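Local coordinates for protein aldehyde Dehydrogenase (Burkholderia cenocepacia, PDB 4O6R) that probably oxidises aldehydes to carboxylic acids with NAD+ or NADP+ as cofactor, and holds adenosine monophosphate in the crystal, at residues 134-139 with 482-488; 189-193 with 206-210; 256-260 with 386-391; 288-292 with 447-451. All blocks are in the same frame, centred on the assembly; numbering follows the deposited sequence. Where two conformers were deposited one is given.

Contact 1: residues 134-139 with 482-488; sequences VDTGFL and VWVNVDG. With NO3 (nitrate ion), chain I.
Phe138 and Leu139 run antiparallel to Val484 and Asn485, with Phe138 opposite Asn485 as a non-hydrogen-bonded pair and Leu139 opposite Val484 as a hydrogen-bonded pair. Leu139 N gives to Val484 O (2.9 Å), and Val484 N gives to Leu139 O (2.7 Å). Past the ladder, one carbonyl takes two donors. Asp487 N lies 2.8 Å from Gly137 O, on a lone pair. Val486 N sits almost straight ahead of the same carbonyl, with a more bent N-H. Gly137 is the third residue of a type II turn from Asp135 to Phe138.

With CG beside the backbone N (chi1 -67°), the Phe138 ring lies across the Asn485 amide. The two planes are 22° apart, and Phe138 CE2 is 3.6 Å from Asn485 CG. Asn485 OD1 sits over one ring face, near the rim. Asn485 OD1 also accepts from Gly488 N at 2.7 Å, an Asx motif that helps fix the amide. Asn485 ND2 donates to Asn445 O of the second subunit. Val134 CG1 approaches Trp483 CH2 obliquely at 3.6 Å.

In the second subunit a strand pairs in parallel with Val482, Trp483 and Val484, so the sheet crosses the interface. This agrees with the arm that aldehyde dehydrogenases use to assemble. Asp135 forms a salt bridge to Arg449 of the second subunit, and Asp487 to Arg432 of the third. Backbone bonds therefore close the joint within the chain, while its carboxylates serve the interfaces between chains.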
loop_
_atom_site.group_PDB
_atom_site.type_symbol
_atom_site.label_atom_id
_atom_site.label_comp_id
_atom_site.label_asym_id
_atom_site.label_seq_id
_atom_site.Cartn_x
_atom_site.Cartn_y
_atom_site.Cartn_z
ATOM N N VAL A 134 2.847 -17.071 2.114
ATOM C CA VAL A 134 3.883 -18.060 1.766
ATOM C C VAL A 134 3.397 -19.480 1.983
ATOM O O VAL A 134 2.202 -19.721 2.073
ATOM C CB VAL A 134 5.181 -17.776 2.552
ATOM C CG1 VAL A 134 5.763 -16.414 2.154
ATOM C CG2 VAL A 134 4.931 -17.885 4.045
ATOM N N ASP A 135 4.304 -20.445 2.004
ATOM C CA ASP A 135 3.888 -21.837 2.166
ATOM C C ASP A 135 3.028 -22.059 3.392
ATOM O O ASP A 135 3.148 -21.356 4.407
ATOM C CB ASP A 135 5.094 -22.775 2.216
ATOM C CG ASP A 135 5.837 -22.856 0.892
ATOM O OD1 ASP A 135 5.342 -22.322 -0.131
ATOM O OD2 ASP A 135 6.904 -23.489 0.853
ATOM N N THR A 136 2.154 -23.045 3.293
ATOM C CA THR A 136 1.316 -23.462 4.437
ATOM C C THR A 136 2.140 -23.771 5.685
ATOM O O THR A 136 3.170 -24.445 5.621
ATOM C CB THR A 136 0.437 -24.664 4.048
ATOM O OG1 THR A 136 -0.275 -24.341 2.837
ATOM C CG2 THR A 136 -0.593 -24.978 5.140
ATOM N N GLY A 137 1.727 -23.179 6.806
ATOM C CA GLY A 137 2.357 -23.463 8.078
ATOM C C GLY A 137 3.486 -22.521 8.446
ATOM O O GLY A 137 4.081 -22.653 9.534
ATOM N N PHE A 138 3.791 -21.581 7.546
ATOM C CA PHE A 138 4.788 -20.543 7.815
ATOM C C PHE A 138 4.139 -19.168 7.955
ATOM O O PHE A 138 3.210 -18.835 7.212
ATOM C CB PHE A 138 5.816 -20.482 6.692
ATOM C CG PHE A 138 6.674 -21.691 6.587
ATOM C CD1 PHE A 138 6.263 -22.783 5.832
ATOM C CD2 PHE A 138 7.899 -21.741 7.216
ATOM C CE1 PHE A 138 7.070 -23.893 5.720
ATOM C CE2 PHE A 138 8.701 -22.849 7.103
ATOM C CZ PHE A 138 8.283 -23.930 6.355
ATOM N N LEU A 139 4.631 -18.385 8.909
ATOM C CA LEU A 139 4.301 -16.994 9.041
ATOM C C LEU A 139 5.507 -16.162 8.608
ATOM O O LEU A 139 6.600 -16.355 9.122
ATOM C CB LEU A 139 4.015 -16.669 10.486
ATOM C CG LEU A 139 3.787 -15.197 10.784
ATOM C CD1 LEU A 139 2.533 -14.714 10.064
ATOM C CD2 LEU A 139 3.677 -14.972 12.274
ATOM N N VAL A 482 11.108 -11.817 8.627
ATOM C CA VAL A 482 11.175 -12.823 9.690
ATOM C C VAL A 482 10.214 -13.945 9.311
ATOM O O VAL A 482 9.045 -13.696 8.965
ATOM C CB VAL A 482 10.787 -12.267 11.073
ATOM C CG1 VAL A 482 10.809 -13.380 12.116
ATOM C CG2 VAL A 482 11.735 -11.140 11.512
ATOM N N TRP A 483 10.712 -15.163 9.374
ATOM C CA TRP A 483 9.925 -16.366 9.056
ATOM C C TRP A 483 9.751 -17.188 10.305
ATOM O O TRP A 483 10.761 -17.518 10.965
ATOM C CB TRP A 483 10.645 -17.269 8.060
ATOM C CG TRP A 483 10.745 -16.767 6.668
ATOM C CD1 TRP A 483 11.555 -15.765 6.216
ATOM C CD2 TRP A 483 10.062 -17.281 5.518
ATOM N NE1 TRP A 483 11.413 -15.619 4.855
ATOM C CE2 TRP A 483 10.480 -16.510 4.403
ATOM C CE3 TRP A 483 9.104 -18.279 5.332
ATOM C CZ2 TRP A 483 10.006 -16.732 3.108
ATOM C CZ3 TRP A 483 8.621 -18.511 4.029
ATOM C CH2 TRP A 483 9.078 -17.713 2.929
ATOM N N VAL A 484 8.507 -17.535 10.622
ATOM C CA VAL A 484 8.242 -18.531 11.681
ATOM C C VAL A 484 7.684 -19.825 11.090
ATOM O O VAL A 484 6.594 -19.839 10.524
ATOM C CB VAL A 484 7.236 -18.042 12.709
ATOM C CG1 VAL A 484 7.150 -19.032 13.872
ATOM C CG2 VAL A 484 7.621 -16.641 13.209
ATOM N N ASN A 485 8.409 -20.916 11.290
ATOM C CA ASN A 485 7.883 -22.218 10.934
ATOM C C ASN A 485 6.948 -22.726 12.027
ATOM O O ASN A 485 7.400 -23.332 12.986
ATOM C CB ASN A 485 9.015 -23.203 10.732
ATOM C CG ASN A 485 8.510 -24.545 10.251
ATOM O OD1 ASN A 485 7.311 -24.731 10.086
ATOM N ND2 ASN A 485 9.425 -25.486 10.045
ATOM N N VAL A 486 5.655 -22.487 11.863
ATOM C CA VAL A 486 4.647 -22.822 12.877
ATOM C C VAL A 486 4.239 -24.281 12.694
ATOM O O VAL A 486 4.282 -25.070 13.640
ATOM C CB VAL A 486 3.414 -21.921 12.753
ATOM C CG1 VAL A 486 2.326 -22.342 13.730
ATOM C CG2 VAL A 486 3.791 -20.444 12.929
ATOM N N ASP A 487 3.850 -24.627 11.468
ATOM C CA ASP A 487 3.431 -25.996 11.119
ATOM C C ASP A 487 3.854 -26.429 9.723
ATOM O O ASP A 487 3.113 -27.161 9.034
ATOM C CB ASP A 487 1.911 -26.088 11.186
ATOM C CG ASP A 487 1.418 -26.229 12.571
ATOM O OD1 ASP A 487 1.860 -27.172 13.260
ATOM O OD2 ASP A 487 0.573 -25.407 12.977
ATOM N N GLY A 488 5.054 -26.022 9.317
ATOM C CA GLY A 488 5.508 -26.251 7.970
ATOM C C GLY A 488 5.777 -27.697 7.637
ATOM O O GLY A 488 5.705 -28.079 6.473
HETATM N N NO3 I . 8.047 -20.936 2.008
HETATM O O1 NO3 I . 7.795 -21.295 3.157
HETATM O O2 NO3 I . 7.018 -20.406 1.244
HETATM O O3 NO3 I . 9.340 -21.075 1.473
HETATM O O HOH W 1 4.528 -26.159 4.208
#

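Contact 2: residues 189-193 with 206-210; sequences TLRIV and VNIVP
Thr189, Leu190 and Val193 pack on Val206, Ile208 and Pro210, joining the helix to the second strand of a Rossmann-type beta-alpha-beta unit (strand 176-180, helix 187-199, strand 206-208). The helix and strand segments run nearly antiparallel, at 154°. Their axes come within 9.3 Å. The contact is buried, and no hydrogen bond crosses it.

Ile208 is the central side chain. Its CG1 lies beside the backbone N (chi1 -47°). This first torsion sends CG2 to Thr189 and Leu190, and CG1 to Val193. A further bend at chi2 brings CD1 back to the Thr189 methyl. Ile208 CG2 meets Thr189 CG2 at 3.6 Å and Leu190 CD2 at 3.8 Å. CG1 passes alongside Val193 in the reverse direction.

Val193 has CG1 between its backbone N and carbonyl carbon (chi1 75°). That leaves CG2 anti to the N and pointed at the strand. Val193 CB and Ile208 CG1 are 3.7 Å apart. Val193 CG2 spans both strand residues, since it also reaches Val206 CG1 at 3.7 Å. Thr189 turns its methyl, not its hydroxyl, to the strand.

Ile208 and Thr189 also touch Leu179 of the neighbouring strand 176-180. Val206 packs on Met167 of helix 159-172. Just past the strand, the side chain of Pro210 comes about 5 Å from that of Glu183, which binds AMP, so this edge of the packing borders the nucleotide site. There, Leu190 CD2 lies 4.2 Å from Pro210 CG.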
loop_
_atom_site.group_PDB
_atom_site.type_symbol
_atom_site.label_atom_id
_atom_site.label_comp_id
_atom_site.label_asym_id
_atom_site.label_seq_id
_atom_site.Cartn_x
_atom_site.Cartn_y
_atom_site.Cartn_z
ATOM N N THR A 189 20.359 26.333 10.300
ATOM C CA THR A 189 20.452 24.946 10.690
ATOM C C THR A 189 20.844 24.780 12.158
ATOM O O THR A 189 20.327 23.923 12.871
ATOM C CB THR A 189 21.473 24.216 9.793
ATOM O OG1 THR A 189 21.043 24.319 8.442
ATOM C CG2 THR A 189 21.563 22.748 10.169
ATOM N N LEU A 190 21.766 25.620 12.600
ATOM C CA LEU A 190 22.159 25.648 13.993
ATOM C C LEU A 190 20.981 26.100 14.893
ATOM O O LEU A 190 20.829 25.612 15.999
ATOM C CB LEU A 190 23.393 26.542 14.155
ATOM C CG LEU A 190 24.633 26.046 13.416
ATOM C CD1 LEU A 190 25.818 26.940 13.723
ATOM C CD2 LEU A 190 24.984 24.631 13.847
ATOM N N ARG A 191 20.150 27.031 14.427
ATOM C CA ARG A 191 18.944 27.396 15.175
ATOM C C ARG A 191 17.914 26.265 15.206
ATOM O O ARG A 191 17.291 26.024 16.235
ATOM C CB ARG A 191 18.313 28.679 14.612
ATOM C CG ARG A 191 17.073 29.198 15.343
ATOM C CD ARG A 191 17.304 29.428 16.833
ATOM N NE ARG A 191 16.087 29.943 17.490
ATOM C CZ ARG A 191 15.655 29.615 18.705
ATOM N NH1 ARG A 191 16.339 28.767 19.481
ATOM N NH2 ARG A 191 14.522 30.154 19.159
ATOM N N ILE A 192 17.749 25.558 14.081
ATOM C CA ILE A 192 16.856 24.409 14.041
ATOM C C ILE A 192 17.264 23.369 15.087
ATOM O O ILE A 192 16.414 22.871 15.817
ATOM C CB ILE A 192 16.811 23.783 12.633
ATOM C CG1 ILE A 192 16.038 24.686 11.690
ATOM C CG2 ILE A 192 16.205 22.375 12.632
ATOM C CD1 ILE A 192 14.567 24.860 12.069
ATOM N N VAL A 193 18.543 23.014 15.159
ATOM C CA VAL A 193 18.924 21.954 16.086
ATOM C C VAL A 193 18.793 22.421 17.516
ATOM O O VAL A 193 18.531 21.602 18.408
ATOM C CB VAL A 193 20.301 21.328 15.776
ATOM C CG1 VAL A 193 21.426 22.257 16.186
ATOM C CG2 VAL A 193 20.438 19.986 16.473
ATOM N N VAL A 206 20.446 14.069 16.693
ATOM C CA VAL A 206 20.741 14.976 15.573
ATOM C C VAL A 206 22.043 15.694 15.894
ATOM O O VAL A 206 22.161 16.341 16.955
ATOM C CB VAL A 206 19.638 16.032 15.369
ATOM C CG1 VAL A 206 20.006 17.029 14.268
ATOM C CG2 VAL A 206 18.339 15.338 15.025
ATOM N N ASN A 207 23.003 15.580 14.982
ATOM C CA ASN A 207 24.280 16.246 15.117
ATOM C C ASN A 207 24.570 17.076 13.868
ATOM O O ASN A 207 24.452 16.579 12.738
ATOM C CB ASN A 207 25.379 15.233 15.359
ATOM C CG ASN A 207 25.016 14.252 16.440
ATOM O OD1 ASN A 207 25.312 14.477 17.604
ATOM N ND2 ASN A 207 24.327 13.181 16.071
ATOM N N ILE A 208 24.916 18.335 14.074
ATOM C CA ILE A 208 25.204 19.268 12.981
ATOM C C ILE A 208 26.691 19.617 12.937
ATOM O O ILE A 208 27.254 20.098 13.932
ATOM C CB ILE A 208 24.398 20.574 13.118
ATOM C CG1 ILE A 208 22.933 20.268 13.427
ATOM C CG2 ILE A 208 24.512 21.419 11.858
ATOM C CD1 ILE A 208 22.197 19.539 12.329
ATOM N N VAL A 209 27.309 19.408 11.776
ATOM C CA VAL A 209 28.758 19.601 11.631
ATOM C C VAL A 209 29.104 20.429 10.381
ATOM O O VAL A 209 29.610 19.913 9.402
ATOM C CB VAL A 209 29.488 18.261 11.661
ATOM C CG1 VAL A 209 29.435 17.685 13.071
ATOM C CG2 VAL A 209 28.876 17.284 10.690
ATOM N N PRO A 210 28.792 21.739 10.410
ATOM C CA PRO A 210 29.194 22.601 9.316
ATOM C C PRO A 210 30.726 22.583 9.186
ATOM O O PRO A 210 31.441 22.601 10.197
ATOM C CB PRO A 210 28.751 23.998 9.757
ATOM C CG PRO A 210 27.880 23.815 10.953
ATOM C CD PRO A 210 28.334 22.512 11.575
#

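Contact 3: residues 256-260 with 386-391; sequences LGGKG and VAQEEV
Lys259 reaches the 386-391 segment through one bend: CG is anti to the backbone N (chi1 -170°), the chain turns at chi2 (78°), and the rest is extended. Glu390 comes back the other way. Its CG is also anti to the backbone N, and the straight chain beyond carries the carboxylate to Gly258.

The ammonium group is gripped by main-chain oxygens. Lys259 NZ donates to Glu389 O at 2.7 Å and to Val386 O at 2.9 Å. It stands above the plane of the Val386 carbonyl, and is tilted from that of Glu389. A water accepts from Lys259 NZ at 2.8 Å and also from Val391 N at 2.9 Å. Three acceptors thus hold the buried amine in place. Two of them are carbonyls without formal charge, which should still stabilise the positive end.

The glutamate end is held less firmly. Gly258 N points at Glu390 OE2 from 3.4 Å, a weak hydrogen bond. The Glu390 chain passes beside Gly258 O, with Glu390 CG 3.5 Å from that oxygen.

E-L-G-G-K and E-E-V-F-G-P are aldehyde dehydrogenase family motifs. In relatives the glutamate corresponding to Glu390 contacts the nicotinamide ribose, so a place beside the cofactor is probable here. The Glu390 side chain is about 9 Å from the bound AMP.

Segment 256-260 links strand 251-255 to strand 261-264. Segment 386-391 covers most of the short, weakly bonded helix 385-388 and the loop after it. Val386 and Val391 pack on helix 334-349, Ala387 packs on strand 395-401, and Tyr416 touches both Lys259 and Glu390.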
loop_
_atom_site.group_PDB
_atom_site.type_symbol
_atom_site.label_atom_id
_atom_site.label_comp_id
_atom_site.label_asym_id
_atom_site.label_seq_id
_atom_site.Cartn_x
_atom_site.Cartn_y
_atom_site.Cartn_z
ATOM N N LEU A 256 21.104 15.851 -7.946
ATOM C CA LEU A 256 22.312 16.399 -8.604
ATOM C C LEU A 256 22.099 17.445 -9.719
ATOM O O LEU A 256 22.874 17.496 -10.691
ATOM C CB LEU A 256 23.141 15.258 -9.201
ATOM C CG LEU A 256 23.555 14.112 -8.291
ATOM C CD1 LEU A 256 24.385 13.141 -9.113
ATOM C CD2 LEU A 256 24.345 14.628 -7.104
ATOM N N GLY A 257 21.094 18.294 -9.552
ATOM C CA GLY A 257 20.878 19.398 -10.463
ATOM C C GLY A 257 19.958 19.076 -11.627
ATOM O O GLY A 257 19.553 17.912 -11.857
ATOM N N GLY A 258 19.640 20.138 -12.365
ATOM C CA GLY A 258 18.571 20.140 -13.326
ATOM C C GLY A 258 18.814 21.210 -14.364
ATOM O O GLY A 258 19.602 22.152 -14.163
ATOM N N LYS A 259 18.159 21.071 -15.486
ATOM C CA LYS A 259 18.116 22.139 -16.460
ATOM C C LYS A 259 16.675 22.121 -16.978
ATOM O O LYS A 259 16.399 21.741 -18.123
ATOM C CB LYS A 259 19.133 21.911 -17.572
ATOM C CG LYS A 259 19.315 23.099 -18.515
ATOM C CD LYS A 259 20.176 24.197 -17.905
ATOM C CE LYS A 259 20.167 25.455 -18.790
ATOM N NZ LYS A 259 20.926 26.596 -18.214
ATOM N N GLY A 260 15.777 22.529 -16.085
ATOM C CA GLY A 260 14.346 22.347 -16.277
ATOM C C GLY A 260 13.757 23.051 -17.495
ATOM O O GLY A 260 13.938 24.272 -17.654
ATOM N N VAL A 386 24.634 27.712 -22.703
ATOM C CA VAL A 386 23.690 28.207 -21.701
ATOM C C VAL A 386 22.345 27.499 -21.769
ATOM O O VAL A 386 21.510 27.690 -20.890
ATOM C CB VAL A 386 23.491 29.747 -21.677
ATOM C CG1 VAL A 386 24.788 30.456 -21.335
ATOM C CG2 VAL A 386 22.859 30.266 -22.955
ATOM N N ALA A 387 22.147 26.705 -22.818
ATOM C CA ALA A 387 20.992 25.840 -22.963
ATOM C C ALA A 387 21.263 24.439 -22.434
ATOM O O ALA A 387 20.336 23.658 -22.352
ATOM C CB ALA A 387 20.592 25.764 -24.436
ATOM N N GLN A 388 22.513 24.131 -22.072
ATOM C CA GLN A 388 22.911 22.791 -21.625
ATOM C C GLN A 388 23.392 22.757 -20.182
ATOM O O GLN A 388 23.091 21.815 -19.450
ATOM C CB GLN A 388 24.017 22.215 -22.518
ATOM C CG GLN A 388 23.556 21.849 -23.907
ATOM C CD GLN A 388 22.662 20.615 -23.890
ATOM O OE1 GLN A 388 22.914 19.650 -23.166
ATOM N NE2 GLN A 388 21.607 20.657 -24.652
ATOM N N GLU A 389 24.123 23.782 -19.765
ATOM C CA GLU A 389 24.823 23.759 -18.497
ATOM C C GLU A 389 24.034 24.498 -17.434
ATOM O O GLU A 389 23.386 25.502 -17.725
ATOM C CB GLU A 389 26.213 24.389 -18.674
ATOM C CG GLU A 389 27.047 23.646 -19.698
ATOM C CD GLU A 389 28.403 24.284 -19.986
ATOM O OE1 GLU A 389 28.882 25.091 -19.174
ATOM O OE2 GLU A 389 28.990 23.961 -21.043
ATOM N N GLU A 390 24.097 24.014 -16.198
ATOM C CA GLU A 390 23.361 24.624 -15.093
ATOM C C GLU A 390 24.035 25.954 -14.741
ATOM O O GLU A 390 25.238 25.993 -14.449
ATOM C CB GLU A 390 23.279 23.674 -13.852
ATOM C CG GLU A 390 22.179 24.065 -12.842
ATOM C CD GLU A 390 21.813 22.991 -11.789
ATOM O OE1 GLU A 390 22.607 22.016 -11.616
ATOM O OE2 GLU A 390 20.723 23.134 -11.114
ATOM N N VAL A 391 23.294 27.052 -14.850
ATOM C CA VAL A 391 23.810 28.384 -14.480
ATOM C C VAL A 391 23.444 28.688 -13.009
ATOM O O VAL A 391 24.206 29.264 -12.256
ATOM C CB VAL A 391 23.275 29.451 -15.456
ATOM C CG1 VAL A 391 23.752 30.850 -15.084
ATOM C CG2 VAL A 391 23.710 29.120 -16.867
HETATM O O HOH W 2 20.442 26.915 -15.477
#

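Contact 4: residues 288-292 with 447-451; sequences ACIAG and YKRVN. With NO3 (nitrate ion), chain N; NO3 (nitrate ion), chain F.
Tyr447 and Ile290 make the close-packed side of this contact. Ile290 O lies at the edge of the tyrosine ring, near its plane, 3.4 Å from Tyr447 CE2. Tyr447 CE2 is also 3.6 Å from Gly292 CA, where no side chain intervenes. A water donates to Ile290 O at 2.7 Å and to Tyr447 OH at 2.9 Å. The hydroxyl also bonds to Ala261 O.

Ile290 has CG1 between its backbone N and carbonyl carbon (chi1 51°), which sends Ile290 CD1 toward Lys448 CB, 3.9 Å away. Segment 288-292, with a type I turn from Ala288 to Ala291, belongs to the cysteine signature of aldehyde dehydrogenases. Cys289 is probably the catalytic residue, and it takes no part in this packing.

Toward Val450 the contact thins: Ile290 CD1 to Val450 CG1 is 4.2 Å. At the Ala288 end, Lys448 NZ donates at 2.8 Å to O3 of a nitrate, probably from the crystallisation liquor. The amine also bonds to His283, with Trp279 in a cation-pi contact. Arg449 turns away from segment 288-292 and binds a second such nitrate through NE and NH2.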
loop_
_atom_site.group_PDB
_atom_site.type_symbol
_atom_site.label_atom_id
_atom_site.label_comp_id
_atom_site.label_asym_id
_atom_site.label_seq_id
_atom_site.Cartn_x
_atom_site.Cartn_y
_atom_site.Cartn_z
ATOM N N ALA A 288 17.838 27.241 -7.567
ATOM C CA ALA A 288 16.925 26.159 -7.323
ATOM C C ALA A 288 17.232 25.107 -8.363
ATOM O O ALA A 288 17.256 25.391 -9.546
ATOM C CB ALA A 288 15.471 26.627 -7.444
ATOM N N CYS A 289 17.467 23.881 -7.931
ATOM C CA CYS A 289 17.815 22.850 -8.883
ATOM C C CYS A 289 16.625 22.526 -9.801
ATOM O O CYS A 289 16.829 21.971 -10.875
ATOM C CB CYS A 289 18.350 21.609 -8.167
ATOM S SG CYS A 289 19.789 21.925 -7.098
ATOM N N ILE A 290 15.402 22.897 -9.396
ATOM C CA ILE A 290 14.222 22.760 -10.270
ATOM C C ILE A 290 13.788 24.017 -11.003
ATOM O O ILE A 290 12.667 24.070 -11.544
ATOM C CB ILE A 290 12.993 22.238 -9.486
ATOM C CG1 ILE A 290 12.742 23.067 -8.219
ATOM C CG2 ILE A 290 13.218 20.765 -9.190
ATOM C CD1 ILE A 290 11.374 22.803 -7.570
ATOM N N ALA A 291 14.661 25.019 -11.030
ATOM C CA ALA A 291 14.338 26.270 -11.713
ATOM C C ALA A 291 13.953 26.007 -13.143
ATOM O O ALA A 291 14.551 25.165 -13.789
ATOM C CB ALA A 291 15.521 27.197 -11.687
ATOM N N GLY A 292 12.967 26.760 -13.643
ATOM C CA GLY A 292 12.590 26.720 -15.045
ATOM C C GLY A 292 13.604 27.480 -15.889
ATOM O O GLY A 292 13.299 28.569 -16.403
ATOM N N TYR A 447 4.329 25.561 -11.821
ATOM C CA TYR A 447 5.745 25.191 -11.778
ATOM C C TYR A 447 6.242 25.208 -10.345
ATOM O O TYR A 447 5.785 25.993 -9.528
ATOM C CB TYR A 447 6.605 26.104 -12.654
ATOM C CG TYR A 447 7.713 25.374 -13.397
ATOM C CD1 TYR A 447 7.481 24.788 -14.635
ATOM C CD2 TYR A 447 8.991 25.295 -12.873
ATOM C CE1 TYR A 447 8.499 24.124 -15.331
ATOM C CE2 TYR A 447 10.020 24.647 -13.551
ATOM C CZ TYR A 447 9.774 24.052 -14.769
ATOM O OH TYR A 447 10.806 23.448 -15.430
ATOM N N LYS A 448 7.206 24.344 -10.064
ATOM C CA LYS A 448 7.813 24.229 -8.745
ATOM C C LYS A 448 6.792 24.000 -7.627
ATOM O O LYS A 448 6.905 24.585 -6.551
ATOM C CB LYS A 448 8.686 25.440 -8.401
ATOM C CG LYS A 448 9.717 25.802 -9.428
ATOM C CD LYS A 448 10.948 26.508 -8.861
ATOM C CE LYS A 448 10.624 27.784 -8.108
ATOM N NZ LYS A 448 11.830 28.149 -7.292
ATOM N N ARG A 449 5.761 23.200 -7.876
ATOM C CA ARG A 449 4.903 22.813 -6.786
ATOM C C ARG A 449 5.597 21.680 -6.029
ATOM O O ARG A 449 5.943 20.661 -6.615
ATOM C CB ARG A 449 3.514 22.362 -7.241
ATOM C CG ARG A 449 2.793 23.348 -8.164
ATOM C CD ARG A 449 2.603 24.688 -7.486
ATOM N NE ARG A 449 1.805 24.584 -6.286
ATOM C CZ ARG A 449 1.310 25.631 -5.617
ATOM N NH1 ARG A 449 1.556 26.872 -6.021
ATOM N NH2 ARG A 449 0.565 25.440 -4.526
ATOM N N VAL A 450 5.776 21.923 -4.736
ATOM C CA VAL A 450 6.387 20.939 -3.830
ATOM C C VAL A 450 5.473 20.738 -2.622
ATOM O O VAL A 450 4.869 21.695 -2.088
ATOM C CB VAL A 450 7.835 21.316 -3.432
ATOM C CG1 VAL A 450 8.744 21.326 -4.644
ATOM C CG2 VAL A 450 7.892 22.663 -2.746
ATOM N N ASN A 451 5.328 19.475 -2.211
ATOM C CA ASN A 451 4.485 19.102 -1.094
ATOM C C ASN A 451 5.214 17.984 -0.376
ATOM O O ASN A 451 5.846 17.122 -1.033
ATOM C CB ASN A 451 3.099 18.666 -1.591
ATOM C CG ASN A 451 2.223 18.104 -0.509
ATOM O OD1 ASN A 451 2.384 16.971 -0.092
ATOM N ND2 ASN A 451 1.256 18.877 -0.070
HETATM N N NO3 N . 0.911 22.123 -3.836
HETATM O O1 NO3 N . 0.204 22.441 -4.780
HETATM O O2 NO3 N . 0.383 21.302 -2.837
HETATM O O3 NO3 N . 2.224 22.594 -3.800
HETATM N N NO3 F . 11.695 25.681 -4.868
HETATM O O1 NO3 F . 11.653 24.672 -4.158
HETATM O O2 NO3 F . 10.871 26.768 -4.630
HETATM O O3 NO3 F . 12.589 25.773 -5.929
HETATM O O HOH W 3 12.342 22.071 -13.329
#

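In the fold
Contacts 3 and 4 are neighbours, with centres about 13 Å apart. They touch where Gly260 meets Tyr447 and where Glu390 meets Cys289. Their segments alternate along the chain: 256-260, 288-292, 386-391, 447-451. The two contacts therefore interlock, and loops 256-260 and 447-451 run between the two sheets. Contact 2 comes earlier in the chain, in the nucleotide-binding part, with its centre about 30 Å from that of contact 3. Contact 1 is remote, its centre about 46 Å from that of contact 2, yet both reach the same mixed sheet. Its segments bracket all the others. Contacts 1 and 4 also meet across subunits, through Asp135 and Arg449, which ties the projecting arm of one chain to loop 447-451 of another.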